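PDB 3F2K: histone-lysine N-methyltransferase SETMAR from Homo sapiens, which contributes to DNA double-strand break repair, restart of stalled replication forks and DNA integration as a fusion of a histone methylase with a DNA-binding mariner transposase domain. Local coordinates for residues Leu23-Asn27 / Glu28-Asp32; Phe202-Thr205 / Gly206-Leu210. All blocks are in the same frame, centred on the assembly; numbering follows the deposited sequence. Where two conformers were deposited one is given.

Overall arrangement
Both contacts lie in the mariner transposase domain, on the same side of its centre, and their own centres are 14 Å apart. Contact 1 is the C-terminal end of helix 8-27 and the loop that leads into strand 34-43. Contact 2 is the first part of helix 202-219, late in the chain. Leu31 joins them: its CD2 lies 4.1 Å from CD1 of Leu210, and its CD1 lies 3.9 Å from OD1 of Asn208. Asp38 and Asp130 bind the magnesium ion. The side chain of Ile207 in contact 2 is about 12 Å from that of Asp38, while contact 1 lies away from the metal site.

Contact 1: residues Leu23-Asn27 / Glu28-Asp32; sequences LRNHN and EPFLD
Glu28 closes the last turn of helix 8-27 on Arg24. Its N donates to Arg24 O at 2.8 Å. Glu28 is also the first residue to leave helical geometry. A water bridges its O to Arg24 NE, accepting from the guanidinium and donating to the carbonyl.

Pro29 has no N-H to continue the helix. Its ring instead rests on the carbonyl of Asn25, with Pro29 CG 3.4 Å from Asn25 O.

Phe30 N donates to Asn25 OD1 at 3.0 Å, tilted somewhat from the carbonyl plane. With chi1 at -165°, the Asn25 amide swings away from its own N and towards the loop. Asn25 OD1 also lies 3.6 Å above one face of the Phe30 ring, near the rim. The guanidinium of Arg24 covers the opposite face in a cation-pi contact, and Arg24 CZ lies 4.8 Å from the centroid of the Phe30 ring. The two planes are 41° apart. Arg24 CG also packs on Phe30 CE2, at 3.6 Å. The far end of Arg24 forms a salt bridge with Glu150, which probably helps to hold the guanidinium over the ring.

Leu31 crosses the Asn25 side chain at about a right angle and sets its CG 3.6 Å from Asn25 OD1. It also packs on Ile207 and Ile211 of helix 202-219.

This is a helix C-terminus with a proline just beyond it and a side-chain-to-backbone bond holding the exit loop, which leads to strand 34-43 of the RNase H-like fold.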
loop_
_atom_site.group_PDB
_atom_site.type_symbol
_atom_site.label_atom_id
_atom_site.label_comp_id
_atom_site.label_asym_id
_atom_site.label_seq_id
_atom_site.Cartn_x
_atom_site.Cartn_y
_atom_site.Cartn_z
ATOM N N LEU A 23 8.387 10.819 -15.521
ATOM C CA LEU A 23 8.544 10.731 -16.987
ATOM C C LEU A 23 7.808 9.538 -17.585
ATOM O O LEU A 23 7.095 9.688 -18.609
ATOM C CB LEU A 23 10.011 10.725 -17.367
ATOM C CG LEU A 23 10.743 12.064 -17.112
ATOM C CD1 LEU A 23 12.223 11.664 -17.080
ATOM C CD2 LEU A 23 10.416 12.915 -18.353
ATOM N N ARG A 24 7.898 8.365 -16.911
ATOM C CA ARG A 24 7.117 7.213 -17.368
ATOM C C ARG A 24 5.599 7.525 -17.472
ATOM O O ARG A 24 4.940 7.229 -18.489
ATOM C CB ARG A 24 7.353 5.981 -16.460
ATOM C CG ARG A 24 6.540 4.764 -16.975
ATOM C CD ARG A 24 6.870 3.492 -16.152
ATOM N NE ARG A 24 5.958 2.398 -16.484
ATOM C CZ ARG A 24 5.938 1.189 -15.927
ATOM N NH1 ARG A 24 6.833 0.841 -14.988
ATOM N NH2 ARG A 24 4.996 0.313 -16.352
ATOM N N ASN A 25 5.037 8.081 -16.408
ATOM C CA ASN A 25 3.617 8.387 -16.436
ATOM C C ASN A 25 3.287 9.457 -17.493
ATOM O O ASN A 25 2.210 9.402 -18.095
ATOM C CB ASN A 25 3.170 8.870 -15.080
ATOM C CG ASN A 25 1.693 8.863 -14.915
ATOM O OD1 ASN A 25 1.051 7.804 -14.961
ATOM N ND2 ASN A 25 1.118 10.053 -14.670
ATOM N N HIS A 26 4.182 10.409 -17.708
ATOM C CA HIS A 26 3.904 11.419 -18.777
ATOM C C HIS A 26 3.899 10.725 -20.169
ATOM O O HIS A 26 3.003 10.944 -21.017
ATOM C CB HIS A 26 4.919 12.555 -18.696
ATOM C CG HIS A 26 4.766 13.595 -19.789
ATOM N ND1 HIS A 26 3.678 14.436 -19.874
ATOM C CD2 HIS A 26 5.563 13.903 -20.845
ATOM C CE1 HIS A 26 3.807 15.221 -20.934
ATOM N NE2 HIS A 26 4.949 14.923 -21.534
ATOM N N ASN A 27 4.877 9.867 -20.382
ATOM C CA ASN A 27 5.014 9.119 -21.601
ATOM C C ASN A 27 3.880 8.157 -21.871
ATOM O O ASN A 27 3.420 8.059 -23.017
ATOM C CB ASN A 27 6.359 8.360 -21.624
ATOM C CG ASN A 27 7.567 9.313 -21.739
ATOM O OD1 ASN A 27 7.455 10.376 -22.310
ATOM N ND2 ASN A 27 8.730 8.877 -21.254
ATOM N N GLU A 28 3.485 7.398 -20.843
ATOM C CA GLU A 28 2.427 6.435 -20.949
ATOM C C GLU A 28 1.761 6.291 -19.578
ATOM O O GLU A 28 2.225 5.502 -18.759
ATOM C CB GLU A 28 2.986 5.064 -21.347
ATOM C CG GLU A 28 4.024 5.065 -22.462
ATOM C CD GLU A 28 4.561 3.677 -22.744
ATOM O OE1 GLU A 28 5.455 3.200 -21.986
ATOM O OE2 GLU A 28 4.087 3.080 -23.747
ATOM N N PRO A 29 0.692 7.059 -19.323
ATOM C CA PRO A 29 0.043 7.085 -18.005
ATOM C C PRO A 29 -0.330 5.675 -17.573
ATOM O O PRO A 29 -0.905 4.881 -18.373
ATOM C CB PRO A 29 -1.200 7.962 -18.218
ATOM C CG PRO A 29 -0.847 8.785 -19.429
ATOM C CD PRO A 29 0.038 7.974 -20.285
ATOM N N PHE A 30 0.041 5.373 -16.329
ATOM C CA PHE A 30 -0.200 4.062 -15.738
ATOM C C PHE A 30 -0.823 4.069 -14.322
ATOM O O PHE A 30 -1.060 2.994 -13.760
ATOM C CB PHE A 30 1.130 3.303 -15.662
ATOM C CG PHE A 30 2.128 3.944 -14.765
ATOM C CD1 PHE A 30 2.156 3.631 -13.375
ATOM C CD2 PHE A 30 3.088 4.824 -15.288
ATOM C CE1 PHE A 30 3.127 4.250 -12.504
ATOM C CE2 PHE A 30 4.053 5.390 -14.472
ATOM C CZ PHE A 30 4.072 5.119 -13.066
ATOM N N LEU A 31 -1.113 5.248 -13.768
ATOM C CA LEU A 31 -1.692 5.298 -12.396
ATOM C C LEU A 31 -2.905 4.415 -12.188
ATOM O O LEU A 31 -3.055 3.827 -11.114
ATOM C CB LEU A 31 -1.966 6.747 -11.879
ATOM C CG LEU A 31 -0.713 7.652 -11.826
ATOM C CD1 LEU A 31 -1.014 8.965 -11.153
ATOM C CD2 LEU A 31 0.536 7.075 -11.125
ATOM N N ASP A 32 -3.779 4.366 -13.210
ATOM C CA ASP A 32 -5.008 3.574 -13.212
ATOM C C ASP A 32 -4.776 2.058 -13.064
ATOM O O ASP A 32 -5.708 1.335 -12.650
ATOM C CB ASP A 32 -5.861 3.891 -14.487
ATOM C CG ASP A 32 -5.280 3.274 -15.810
ATOM O OD1 ASP A 32 -4.112 3.481 -16.191
ATOM O OD2 ASP A 32 -6.043 2.575 -16.519
HETATM O O HOH W 1 3.524 3.181 -18.481
HETATM O O HOH W 2 -2.411 7.805 -15.009
#

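Contact 2: residues Phe202-Thr205 / Gly206-Leu210; sequences FYAT and GINQL
Tyr203, Ala204 and Thr205 offer their carbonyls to the next turn of the same helix. Ile207 N donates to Tyr203 O at 3.2 Å. Asn208 N donates to Ala204 O at 2.8 Å, and Gln209 N to Thr205 O at 3.1 Å. These are the i to i+4 bonds of an alpha helix.

One side chain adds a polar bond. Asn208 ND2 reaches back to Ala204 O at 2.8 Å, so this carbonyl accepts twice from one residue. The side-chain bond is bent (134° at the hydrogen), and ND2 sits well above the carbonyl plane. Asn208 CG lies beside the backbone N (chi1 -75°), which folds the amide back along the helix. Thr205 OG1 is hydrogen-bonded to Asp201 O, just before the helix begins.

The turn opens helix 202-219, the last helix of the RNase H-like transposase domain. It lies against helix 163-176 on one side: Phe202 O and Gly206 O are hydrogen-bonded to His167 and Tyr166, and the Phe202 ring meets those of His167 and His171. Leu210 also packs on Leu31, in the loop after helix 8-27.

The remaining contacts between the two segments are van der Waals. Thr205 and Gln209 lie side by side and point the same way. Thr205 CG2 touches Gln209 NE2 at 3.7 Å, while Gln209 CG rests 3.3 Å from Thr205 O. Within 202-205, the edge of the Phe202 ring meets the face of the Tyr203 ring, with Phe202 CD2 3.8 Å above the centre of the Tyr203 ring.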
loop_
_atom_site.group_PDB
_atom_site.type_symbol
_atom_site.label_atom_id
_atom_site.label_comp_id
_atom_site.label_asym_id
_atom_site.label_seq_id
_atom_site.Cartn_x
_atom_site.Cartn_y
_atom_site.Cartn_z
ATOM N N PHE A 202 -12.149 8.484 -2.534
ATOM C CA PHE A 202 -11.113 8.513 -1.536
ATOM C C PHE A 202 -9.807 7.872 -2.001
ATOM O O PHE A 202 -8.678 8.416 -1.769
ATOM C CB PHE A 202 -11.617 7.876 -0.247
ATOM C CG PHE A 202 -10.550 7.701 0.819
ATOM C CD1 PHE A 202 -10.111 8.796 1.524
ATOM C CD2 PHE A 202 -9.992 6.440 1.076
ATOM C CE1 PHE A 202 -9.125 8.651 2.581
ATOM C CE2 PHE A 202 -8.984 6.239 2.081
ATOM C CZ PHE A 202 -8.518 7.372 2.820
ATOM N N TYR A 203 -9.944 6.695 -2.608
ATOM C CA TYR A 203 -8.750 5.964 -3.087
ATOM C C TYR A 203 -8.024 6.717 -4.202
ATOM O O TYR A 203 -6.801 6.803 -4.203
ATOM C CB TYR A 203 -9.135 4.497 -3.420
ATOM C CG TYR A 203 -9.703 3.826 -2.182
ATOM C CD1 TYR A 203 -8.837 3.332 -1.158
ATOM C CD2 TYR A 203 -11.082 3.734 -1.986
ATOM C CE1 TYR A 203 -9.326 2.784 0.003
ATOM C CE2 TYR A 203 -11.606 3.147 -0.816
ATOM C CZ TYR A 203 -10.700 2.659 0.161
ATOM O OH TYR A 203 -11.142 2.071 1.281
ATOM N N ALA A 204 -8.792 7.297 -5.115
ATOM C CA ALA A 204 -8.224 7.956 -6.280
ATOM C C ALA A 204 -7.291 9.073 -5.833
ATOM O O ALA A 204 -6.243 9.287 -6.468
ATOM C CB ALA A 204 -9.323 8.497 -7.163
ATOM N N THR A 205 -7.713 9.749 -4.751
ATOM C CA THR A 205 -6.919 10.829 -4.111
ATOM C C THR A 205 -5.506 10.346 -3.799
ATOM O O THR A 205 -4.531 11.003 -4.156
ATOM C CB THR A 205 -7.559 11.366 -2.831
ATOM O OG1 THR A 205 -8.891 11.843 -3.085
ATOM C CG2 THR A 205 -6.749 12.545 -2.236
ATOM N N GLY A 206 -5.406 9.235 -3.060
ATOM C CA GLY A 206 -4.101 8.721 -2.684
ATOM C C GLY A 206 -3.196 8.397 -3.861
ATOM O O GLY A 206 -2.016 8.741 -3.848
ATOM N N ILE A 207 -3.769 7.723 -4.859
ATOM C CA ILE A 207 -3.042 7.285 -6.023
ATOM C C ILE A 207 -2.548 8.508 -6.774
ATOM O O ILE A 207 -1.353 8.657 -7.018
ATOM C CB ILE A 207 -3.944 6.437 -6.980
ATOM C CG1 ILE A 207 -4.370 5.164 -6.262
ATOM C CG2 ILE A 207 -3.211 6.177 -8.307
ATOM C CD1 ILE A 207 -3.234 4.209 -5.992
ATOM N N ASN A 208 -3.492 9.374 -7.103
ATOM C CA ASN A 208 -3.220 10.574 -7.951
ATOM C C ASN A 208 -2.168 11.557 -7.370
ATOM O O ASN A 208 -1.366 12.168 -8.114
ATOM C CB ASN A 208 -4.556 11.176 -8.396
ATOM C CG ASN A 208 -5.187 10.314 -9.487
ATOM O OD1 ASN A 208 -4.629 10.205 -10.589
ATOM N ND2 ASN A 208 -6.345 9.683 -9.201
ATOM N N GLN A 209 -2.096 11.571 -6.050
ATOM C CA GLN A 209 -1.074 12.378 -5.347
ATOM C C GLN A 209 0.326 11.928 -5.683
ATOM O O GLN A 209 1.230 12.699 -5.481
ATOM C CB GLN A 209 -1.286 12.349 -3.849
ATOM C CG GLN A 209 -2.327 13.397 -3.510
ATOM C CD GLN A 209 -2.725 13.432 -2.056
ATOM O OE1 GLN A 209 -2.251 12.649 -1.267
ATOM N NE2 GLN A 209 -3.615 14.379 -1.707
ATOM N N LEU A 210 0.518 10.693 -6.197
ATOM C CA LEU A 210 1.874 10.259 -6.512
ATOM C C LEU A 210 2.655 11.227 -7.396
ATOM O O LEU A 210 3.893 11.396 -7.193
ATOM C CB LEU A 210 1.906 8.854 -7.195
ATOM C CG LEU A 210 1.622 7.632 -6.317
ATOM C CD1 LEU A 210 1.384 6.394 -7.208
ATOM C CD2 LEU A 210 2.875 7.391 -5.391
#